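Local coordinates for G-protein alpha subunit Galpha7 (Naegleria fowleri, PDB 6NE6) that probably binds and hydrolyses GTP as the alpha subunit of a heterotrimeric G protein, switching between nucleotide states to relay signals inside the cell, at residues K10-V15 and S320-A325. Residues are numbered along the deposited sequence; the frame is centred on the assembly and turned at random.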
loop_
_atom_site.group_PDB
_atom_site.type_symbol
_atom_site.label_atom_id
_atom_site.label_comp_id
_atom_site.label_asym_id
_atom_site.label_seq_id
_atom_site.Cartn_x
_atom_site.Cartn_y
_atom_site.Cartn_z
ATOM N N LYS A 10 12.001 -14.450 -16.633
ATOM C CA LYS A 10 11.367 -13.168 -16.937
ATOM C C LYS A 10 11.091 -12.431 -15.634
ATOM O O LYS A 10 10.218 -12.830 -14.854
ATOM C CB LYS A 10 10.098 -13.383 -17.758
ATOM C CG LYS A 10 10.368 -14.070 -19.090
ATOM C CD LYS A 10 9.235 -13.896 -20.076
ATOM C CE LYS A 10 9.311 -12.540 -20.772
ATOM N NZ LYS A 10 10.383 -12.447 -21.800
ATOM N N LYS A 11 11.829 -11.349 -15.393
ATOM C CA LYS A 11 11.717 -10.636 -14.129
ATOM C C LYS A 11 10.763 -9.458 -14.271
ATOM O O LYS A 11 10.831 -8.695 -15.241
ATOM C CB LYS A 11 13.085 -10.159 -13.634
ATOM C CG LYS A 11 14.099 -11.304 -13.488
ATOM C CD LYS A 11 15.119 -11.005 -12.400
ATOM C CE LYS A 11 15.913 -12.258 -12.030
ATOM N NZ LYS A 11 16.981 -11.924 -11.040
ATOM N N ILE A 12 9.899 -9.311 -13.275
ATOM C CA ILE A 12 8.852 -8.297 -13.249
ATOM C C ILE A 12 9.130 -7.402 -12.055
ATOM O O ILE A 12 9.099 -7.869 -10.907
ATOM C CB ILE A 12 7.466 -8.936 -13.136
ATOM C CG1 ILE A 12 7.243 -9.913 -14.297
ATOM C CG2 ILE A 12 6.380 -7.868 -13.065
ATOM C CD1 ILE A 12 5.950 -10.668 -14.160
ATOM N N LEU A 13 9.401 -6.127 -12.321
ATOM C CA LEU A 13 9.794 -5.170 -11.296
ATOM C C LEU A 13 8.588 -4.372 -10.840
ATOM O O LEU A 13 7.903 -3.761 -11.662
ATOM C CB LEU A 13 10.855 -4.206 -11.829
ATOM C CG LEU A 13 11.296 -3.052 -10.916
ATOM C CD1 LEU A 13 11.949 -3.587 -9.644
ATOM C CD2 LEU A 13 12.257 -2.111 -11.666
ATOM N N LEU A 14 8.371 -4.327 -9.530
ATOM C CA LEU A 14 7.335 -3.476 -8.948
ATOM C C LEU A 14 7.899 -2.078 -8.742
ATOM O O LEU A 14 8.964 -1.917 -8.137
ATOM C CB LEU A 14 6.853 -4.049 -7.616
ATOM C CG LEU A 14 6.022 -5.329 -7.680
ATOM C CD1 LEU A 14 5.932 -5.943 -6.288
ATOM C CD2 LEU A 14 4.618 -5.024 -8.215
ATOM N N VAL A 15 7.175 -1.069 -9.242
ATOM C CA VAL A 15 7.570 0.335 -9.163
ATOM C C VAL A 15 6.364 1.115 -8.650
ATOM O O VAL A 15 5.240 0.877 -9.098
ATOM C CB VAL A 15 8.030 0.856 -10.542
ATOM C CG1 VAL A 15 8.362 2.341 -10.528
ATOM C CG2 VAL A 15 9.246 0.053 -11.037
ATOM N N SER A 320 0.299 -13.705 -18.890
ATOM C CA SER A 320 -0.080 -14.220 -20.198
ATOM C C SER A 320 0.255 -13.220 -21.286
ATOM O O SER A 320 0.760 -13.591 -22.352
ATOM C CB SER A 320 -1.573 -14.551 -20.235
ATOM O OG SER A 320 -1.867 -15.631 -19.373
ATOM N N ASP A 321 0.005 -11.938 -21.029
ATOM C CA ASP A 321 0.306 -10.941 -22.044
ATOM C C ASP A 321 1.805 -10.795 -22.251
ATOM O O ASP A 321 2.262 -10.610 -23.387
ATOM C CB ASP A 321 -0.310 -9.601 -21.670
ATOM C CG ASP A 321 -0.146 -8.589 -22.769
ATOM O OD1 ASP A 321 -0.707 -8.812 -23.861
ATOM O OD2 ASP A 321 0.571 -7.598 -22.561
ATOM N N ILE A 322 2.589 -10.870 -21.170
ATOM C CA ILE A 322 4.043 -10.839 -21.312
ATOM C C ILE A 322 4.500 -11.963 -22.231
ATOM O O ILE A 322 5.318 -11.759 -23.137
ATOM C CB ILE A 322 4.730 -10.938 -19.942
ATOM C CG1 ILE A 322 4.565 -9.639 -19.171
ATOM C CG2 ILE A 322 6.207 -11.248 -20.124
ATOM C CD1 ILE A 322 4.974 -9.763 -17.703
ATOM N N LEU A 323 3.971 -13.162 -22.012
ATOM C CA LEU A 323 4.356 -14.296 -22.845
ATOM C C LEU A 323 3.935 -14.082 -24.289
ATOM O O LEU A 323 4.661 -14.462 -25.217
ATOM C CB LEU A 323 3.754 -15.589 -22.299
ATOM C CG LEU A 323 4.388 -16.143 -21.019
ATOM C CD1 LEU A 323 3.790 -17.484 -20.669
ATOM C CD2 LEU A 323 5.903 -16.251 -21.202
ATOM N N SER A 324 2.775 -13.461 -24.502
ATOM C CA SER A 324 2.298 -13.276 -25.870
ATOM C C SER A 324 3.175 -12.297 -26.641
ATOM O O SER A 324 3.302 -12.414 -27.863
ATOM C CB SER A 324 0.837 -12.814 -25.872
ATOM O OG SER A 324 0.724 -11.436 -25.572
ATOM N N ALA A 325 3.804 -11.347 -25.948
ATOM C CA ALA A 325 4.704 -10.380 -26.567
ATOM C C ALA A 325 6.123 -10.907 -26.754
ATOM O O ALA A 325 6.905 -10.272 -27.468
ATOM C CB ALA A 325 4.750 -9.101 -25.727
HETATM O O HOH W 1 8.020 -10.847 -23.286
#
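Ile322 of the C-terminal helix meets two residues of the first β-strand, using a different branch for each. Its CD1 reaches Ile12, with 3.8 Å between the two CD1 methyls, and the side chains run at a slant to each other. Branched isoleucines suit the buried part of this interface: in Ile322 a chi1 of -72° sets CG2 anti to the backbone N, and from there this methyl meets a second neighbour while CD1, on the other branch, meets Ile12. That neighbour is Lys10, whose aliphatic chain slides past Ile322 in the opposite direction. Lys10 CE presses on Ile322 CG2 at 3.4 Å, tighter than usual for two carbons. Farther along the helix, Leu323 adds a looser touch, its CD2 lying 4.2 Å from Lys10 CD.

The polar part of the contact passes through water. The Lys10 chain bends at its last two torsions (chi3 81°, chi4 74°), bringing NZ to a water that accepts a weak hydrogen bond at 3.2 Å. The same water donates to Ile322 O at 2.9 Å. Lysine fits this partly exposed border because its methylenes pack while its ammonium stays hydrated; the ion pairs it makes with Asp198 and Glu326 are long and weak.

Strand 10-16 is central in the Ras-like mixed sheet and leads into the probable P-loop, while helix 308-326 packs across the sheet's face, with Ile322 also touching Ser199 on the adjoining strand. The 11.2 Å between the segment axes is spanned by side chains that meet at their ends and flanks. The chemistry is consistent with a small, mainly apolar contact, with a water-mediated link at its more exposed edge.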